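Local coordinates for protein trehalose operon transcriptional repressor (Bacillus subtilis, PDB 2OGG) that represses the trePA operon for trehalose use and binds trehalose-6-phosphate, this chain being the effector-binding domain of the DNA-binding repressor, at residues E72-I75 / Y76-I79; P98-D101 / E102-E105. All blocks are in the same frame, centred on the assembly; numbering follows the deposited sequence.

Both contacts are helix starts in the UTRA effector-binding domain, whose six-stranded antiparallel sheet carries short helices in its connections. From the N terminus, strand 11-19, helix 23-29 and the paired strands 37-46 and 49-59 come first; then contact 1 turns the loop after helix 68-71 into helix 75-83. Strand 87-98 follows, one of the two outermost strands of the sheet within this chain, and contact 2 closes the turn from its end into helix 101-106, before strands 114-124 and 129-138. The contacts thus lie in series, neither nested nor crossing, their centres about 25 Å apart on opposite sides of the chain's centre. Contact 1 faces a sulfate and neighbouring subunits; contact 2 ties its helix to the sheet.

Contact 1 of 2, residues E72-I75 / Y76-I79; sequences ENSI and YEYI. With SO4 (sulfate ion), chain C.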
ATOM      1  N   GLU A  72     -28.574  -3.196  -4.004  1.00 44.66           N
ATOM      2  CA  GLU A  72     -28.581  -4.321  -4.910  1.00 42.98           C
ATOM      3  C   GLU A  72     -27.525  -4.119  -5.989  1.00 41.90           C
ATOM      4  O   GLU A  72     -27.177  -5.035  -6.719  1.00 40.84           O
ATOM      5  CB  GLU A  72     -29.970  -4.493  -5.509  1.00 43.56           C
ATOM      6  CG  GLU A  72     -31.021  -4.695  -4.441  1.00 46.88           C
ATOM      7  CD  GLU A  72     -32.424  -4.849  -4.995  1.00 54.67           C
ATOM      8  OE1 GLU A  72     -32.795  -4.070  -5.904  1.00 55.36           O
ATOM      9  OE2 GLU A  72     -33.175  -5.702  -4.461  1.00 51.86           O
ATOM     10  N   ASN A  73     -26.948  -2.929  -6.005  1.00 42.77           N
ATOM     11  CA  ASN A  73     -25.895  -2.607  -6.940  1.00 44.00           C
ATOM     12  C   ASN A  73     -24.557  -2.470  -6.182  1.00 45.52           C
ATOM     13  O   ASN A  73     -24.147  -3.410  -5.510  1.00 47.99           O
ATOM     14  CB  ASN A  73     -26.303  -1.408  -7.803  1.00 40.66           C
ATOM     15  CG  ASN A  73     -27.431  -1.772  -8.801  1.00 48.03           C
ATOM     16  OD1 ASN A  73     -27.194  -2.455  -9.802  1.00 53.44           O
ATOM     17  ND2 ASN A  73     -28.668  -1.395  -8.478  1.00 44.59           N
ATOM     18  N   SER A  74     -23.979  -1.287  -6.088  1.00 43.95           N
ATOM     19  CA  SER A  74     -22.755  -1.193  -5.302  1.00 41.97           C
ATOM     20  C   SER A  74     -22.834  -0.092  -4.286  1.00 43.75           C
ATOM     21  O   SER A  74     -23.115   1.054  -4.629  1.00 47.06           O
ATOM     22  CB  SER A  74     -21.534  -0.964  -6.180  1.00 41.35           C
ATOM     23  OG  SER A  74     -20.443  -0.521  -5.400  1.00 40.95           O
ATOM     24  N   ILE A  75     -22.642  -0.445  -3.025  1.00 43.36           N
ATOM     25  CA  ILE A  75     -22.576   0.568  -1.989  1.00 42.22           C
ATOM     26  C   ILE A  75     -21.233   1.284  -2.045  1.00 41.79           C
ATOM     27  O   ILE A  75     -21.137   2.479  -1.771  1.00 45.41           O
ATOM     28  CB  ILE A  75     -22.721  -0.052  -0.639  1.00 38.58           C
ATOM     29  CG1 ILE A  75     -24.089  -0.715  -0.551  1.00 36.52           C
ATOM     30  CG2 ILE A  75     -22.492   1.008   0.450  1.00 45.40           C
ATOM     31  CD1 ILE A  75     -24.511  -1.120   0.889  1.00 47.69           C
ATOM     32  N   TYR A  76     -20.196   0.564  -2.444  1.00 38.39           N
ATOM     33  CA  TYR A  76     -18.887   1.176  -2.555  1.00 38.85           C
ATOM     34  C   TYR A  76     -18.910   2.301  -3.600  1.00 38.51           C
ATOM     35  O   TYR A  76     -18.602   3.451  -3.289  1.00 40.61           O
ATOM     36  CB  TYR A  76     -17.832   0.126  -2.911  1.00 32.11           C
ATOM     37  CG  TYR A  76     -16.532   0.721  -3.362  1.00 33.36           C
ATOM     38  CD1 TYR A  76     -15.538   1.020  -2.444  1.00 32.89           C
ATOM     39  CD2 TYR A  76     -16.237   0.859  -4.719  1.00 42.12           C
ATOM     40  CE1 TYR A  76     -14.323   1.525  -2.846  1.00 30.20           C
ATOM     41  CE2 TYR A  76     -14.991   1.310  -5.139  1.00 36.16           C
ATOM     42  CZ  TYR A  76     -14.073   1.715  -4.183  1.00 34.24           C
ATOM     43  OH  TYR A  76     -12.844   2.165  -4.551  1.00 35.65           O
ATOM     44  N   GLU A  77     -19.379   1.991  -4.802  1.00 35.86           N
ATOM     45  CA  GLU A  77     -19.436   2.990  -5.863  1.00 34.86           C
ATOM     46  C   GLU A  77     -20.301   4.171  -5.464  1.00 39.71           C
ATOM     47  O   GLU A  77     -19.893   5.327  -5.609  1.00 44.20           O
ATOM     48  CB  GLU A  77     -19.897   2.362  -7.184  1.00 34.61           C
ATOM     49  CG  GLU A  77     -18.833   1.487  -7.815  1.00 31.81           C
ATOM     50  CD  GLU A  77     -19.316   0.783  -9.057  1.00 48.07           C
ATOM     51  OE1 GLU A  77     -20.545   0.748  -9.241  1.00 52.52           O
ATOM     52  OE2 GLU A  77     -18.471   0.323  -9.875  1.00 35.66           O
ATOM     53  N   TYR A  78     -21.386   3.902  -4.752  1.00 39.25           N
ATOM     54  CA  TYR A  78     -22.257   4.982  -4.348  1.00 37.67           C
ATOM     55  C   TYR A  78     -21.581   5.918  -3.387  1.00 41.52           C
ATOM     56  O   TYR A  78     -21.828   7.128  -3.399  1.00 42.72           O
ATOM     57  CB  TYR A  78     -23.521   4.462  -3.717  1.00 35.14           C
ATOM     58  CG  TYR A  78     -24.404   5.572  -3.257  1.00 37.76           C
ATOM     59  CD1 TYR A  78     -25.104   6.361  -4.170  1.00 35.36           C
ATOM     60  CD2 TYR A  78     -24.612   5.791  -1.899  1.00 39.52           C
ATOM     61  CE1 TYR A  78     -25.997   7.354  -3.728  1.00 44.10           C
ATOM     62  CE2 TYR A  78     -25.442   6.809  -1.450  1.00 35.63           C
ATOM     63  CZ  TYR A  78     -26.110   7.601  -2.360  1.00 45.86           C
ATOM     64  OH  TYR A  78     -26.932   8.589  -1.881  1.00 45.62           O
ATOM     65  N   ILE A  79     -20.978   5.314  -2.376  1.00 42.90           N
ATOM     66  CA  ILE A  79     -20.240   6.057  -1.362  1.00 40.61           C
ATOM     67  C   ILE A  79     -19.057   6.838  -1.895  1.00 40.44           C
ATOM     68  O   ILE A  79     -18.949   8.025  -1.652  1.00 44.18           O
ATOM     69  CB  ILE A  79     -19.825   5.131  -0.226  1.00 40.76           C
ATOM     70  CG1 ILE A  79     -21.090   4.715   0.519  1.00 38.34           C
ATOM     71  CG2 ILE A  79     -18.863   5.822   0.689  1.00 41.47           C
ATOM     72  CD1 ILE A  79     -20.849   4.057   1.820  1.00 35.01           C
TER
HETATM   73  S   SO4 C 302     -20.489  -3.184  -2.610  1.00 54.46           S
HETATM   74  O1  SO4 C 302     -19.839  -2.821  -1.359  1.00 52.02           O
HETATM   75  O2  SO4 C 302     -20.038  -2.342  -3.700  1.00 64.05           O
HETATM   76  O3  SO4 C 302     -20.159  -4.535  -3.028  1.00 51.13           O
HETATM   77  O4  SO4 C 302     -21.911  -3.010  -2.383  1.00 55.63           O
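S74 and E77 meet at the N-terminus of helix 75-83, where S74 is the N-cap and the first turn cradles a sulfate. The capping bond is short and almost straight: E77 N donates a hydrogen bond to S74 OG at 2.8 Å, with an angle of 173°. A serine suits the place because its short hydroxyl can reach an amide that the helix itself leaves without a carbonyl. A chi1 of 164°, which sets OG opposite the backbone N, brings it to the E77 amide; the same oxygen accepts there and donates to sulfate O2.

Anion binding uses backbone donors too. I75 N bonds to sulfate O4 at 2.7 Å, and Y76 N to sulfate O2 at 3.2 Å, while R42 and R44 of strand 37-46 complete the site. The sulfate probably came from the crystallisation liquor, but its setting is consistent with a place for the phosphate of trehalose-6-phosphate. The positive end of the helix dipole would add to the attraction.

The E77 side chain runs past S74, its OE1 3.6 Å from S74 CB, and its OE2 bonds to L85 N of the second subunit. Apolar packing joins I75 and I79, branched residues lying side by side toward the sheet, with I75 CG2 3.7 Å from I79 CD1. Helical bonding opens weakly, from Y78 N to S74 O, and firms with I79 N to I75 O, 2.9 Å long.

Contact 2 of 2, residues P98-D101 / E102-E105; sequences PCTD and EDRE
T100 and D103 clasp each other in a capping box at the start of helix 101-106. In one direction, D103 N donates to T100 OG1 at 3.2 Å, fairly straight at 163°; in the other, T100 N reaches D103 OD2 in a weak bond of 3.4 Å. T100 can cap because a chi1 of 59° swings OG1 toward the first helical turn, and the aspartate carboxylate, at the third helical position, can turn back to the N-cap amide.

A water draws in a third side chain. It accepts from T100 OG1 at 2.5 Å and donates to D103 OD1 and E102 OE1, bridging the two acids. E102 reaches it with an extended chain. Backbone bonds then start the helix: D101 O takes E105 N at 3.1 Å, and R104 N is shared between T100 O and D101 O. The R104 chain bends at chi3 (124°), carrying NH1 to within 3.4 Å of C99 CB.

Further out, two basic residues hold the acids in position and would offset their charge: R136 of strand 129-138 pairs with D103 OD2, and K55 of strand 49-59 with E102 OE1. C99 and D103 rest on L109 and on M115 of strand 114-124, while L53 of strand 49-59 meets E102 and D103, so the helix start is seated against the sheet.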
ATOM      1  N   PRO A  98     -16.264 -19.043  14.050  1.00 40.19           N
ATOM      2  CA  PRO A  98     -17.351 -20.003  13.973  1.00 39.25           C
ATOM      3  C   PRO A  98     -18.542 -19.367  13.272  1.00 39.81           C
ATOM      4  O   PRO A  98     -18.758 -18.164  13.389  1.00 40.68           O
ATOM      5  CB  PRO A  98     -17.705 -20.238  15.445  1.00 38.09           C
ATOM      6  CG  PRO A  98     -16.447 -19.953  16.181  1.00 36.76           C
ATOM      7  CD  PRO A  98     -15.810 -18.827  15.437  1.00 40.39           C
ATOM      8  N   CYS A  99     -19.320 -20.172  12.567  1.00 42.17           N
ATOM      9  CA  CYS A  99     -20.582 -19.703  12.005  1.00 45.46           C
ATOM     10  C   CYS A  99     -21.579 -19.368  13.107  1.00 43.98           C
ATOM     11  O   CYS A  99     -21.669 -20.073  14.113  1.00 42.58           O
ATOM     12  CB  CYS A  99     -21.185 -20.769  11.091  1.00 48.54           C
ATOM     13  SG  CYS A  99     -20.352 -20.912   9.499  1.00 59.45           S
ATOM     14  N   THR A 100     -22.435 -18.392  12.832  1.00 42.88           N
ATOM     15  CA  THR A 100     -23.441 -17.953  13.795  1.00 38.15           C
ATOM     16  C   THR A 100     -24.817 -18.379  13.294  1.00 37.15           C
ATOM     17  O   THR A 100     -24.953 -18.788  12.144  1.00 35.07           O
ATOM     18  CB  THR A 100     -23.439 -16.427  13.837  1.00 38.61           C
ATOM     19  OG1 THR A 100     -23.722 -15.961  12.525  1.00 34.17           O
ATOM     20  CG2 THR A 100     -22.069 -15.892  14.281  1.00 28.25           C
ATOM     21  N   ASP A 101     -25.859 -18.136  14.086  1.00 37.22           N
ATOM     22  CA  ASP A 101     -27.212 -18.466  13.629  1.00 38.12           C
ATOM     23  C   ASP A 101     -27.602 -17.645  12.390  1.00 38.32           C
ATOM     24  O   ASP A 101     -28.034 -18.195  11.382  1.00 38.02           O
ATOM     25  CB  ASP A 101     -28.238 -18.323  14.756  1.00 36.18           C
ATOM     26  CG  ASP A 101     -27.815 -19.054  16.020  1.00 39.75           C
ATOM     27  OD1 ASP A 101     -26.700 -18.775  16.500  1.00 41.01           O
ATOM     28  OD2 ASP A 101     -28.570 -19.923  16.522  1.00 33.23           O
ATOM     29  N   GLU A 102     -27.242 -16.370  12.383  1.00 38.87           N
ATOM     30  CA  GLU A 102     -27.545 -15.528  11.241  1.00 40.34           C
ATOM     31  C   GLU A 102     -26.937 -16.074   9.940  1.00 41.46           C
ATOM     32  O   GLU A 102     -27.589 -16.096   8.888  1.00 41.75           O
ATOM     33  CB  GLU A 102     -27.082 -14.105  11.510  1.00 39.66           C
ATOM     34  CG  GLU A 102     -27.400 -13.150  10.390  1.00 41.01           C
ATOM     35  CD  GLU A 102     -26.745 -11.812  10.609  1.00 41.17           C
ATOM     36  OE1 GLU A 102     -25.518 -11.809  10.859  1.00 46.88           O
ATOM     37  OE2 GLU A 102     -27.473 -10.789  10.646  1.00 35.81           O
ATOM     38  N   ASP A 103     -25.707 -16.569  10.043  1.00 41.76           N
ATOM     39  CA  ASP A 103     -25.012 -17.234   8.933  1.00 43.56           C
ATOM     40  C   ASP A 103     -25.764 -18.473   8.379  1.00 43.45           C
ATOM     41  O   ASP A 103     -25.709 -18.767   7.190  1.00 47.77           O
ATOM     42  CB  ASP A 103     -23.589 -17.644   9.370  1.00 43.76           C
ATOM     43  CG  ASP A 103     -22.645 -16.440   9.559  1.00 47.69           C
ATOM     44  OD1 ASP A 103     -23.009 -15.318   9.140  1.00 46.49           O
ATOM     45  OD2 ASP A 103     -21.528 -16.626  10.106  1.00 46.54           O
ATOM     46  N   ARG A 104     -26.402 -19.245   9.238  1.00 37.53           N
ATOM     47  CA  ARG A 104     -27.002 -20.480   8.771  1.00 37.65           C
ATOM     48  C   ARG A 104     -28.394 -20.275   8.191  1.00 38.44           C
ATOM     49  O   ARG A 104     -28.825 -21.017   7.306  1.00 36.43           O
ATOM     50  CB  ARG A 104     -27.009 -21.519   9.883  1.00 35.16           C
ATOM     51  CG  ARG A 104     -25.626 -21.788  10.424  1.00 34.04           C
ATOM     52  CD  ARG A 104     -25.634 -22.901  11.446  1.00 30.62           C
ATOM     53  NE  ARG A 104     -24.706 -23.946  11.031  1.00 29.08           N
ATOM     54  CZ  ARG A 104     -23.457 -24.074  11.471  1.00 27.01           C
ATOM     55  NH1 ARG A 104     -23.014 -23.309  12.467  1.00 35.99           N
ATOM     56  NH2 ARG A 104     -22.677 -25.020  10.955  1.00 12.06           N
ATOM     57  N   GLU A 105     -29.076 -19.231   8.649  1.00 40.03           N
ATOM     58  CA  GLU A 105     -30.381 -18.891   8.096  1.00 39.64           C
ATOM     59  C   GLU A 105     -30.212 -18.392   6.678  1.00 40.23           C
ATOM     60  O   GLU A 105     -30.938 -18.803   5.783  1.00 40.43           O
ATOM     61  CB  GLU A 105     -31.036 -17.780   8.900  1.00 38.52           C
ATOM     62  CG  GLU A 105     -31.763 -18.224  10.122  1.00 47.38           C
ATOM     63  CD  GLU A 105     -32.762 -17.185  10.536  1.00 59.39           C
ATOM     64  OE1 GLU A 105     -32.673 -16.058   9.988  1.00 57.10           O
ATOM     65  OE2 GLU A 105     -33.710 -17.532  11.278  1.00 63.48           O
TER
HETATM   66  O   HOH W   1     -23.585 -13.660  11.509  1.00 49.21           O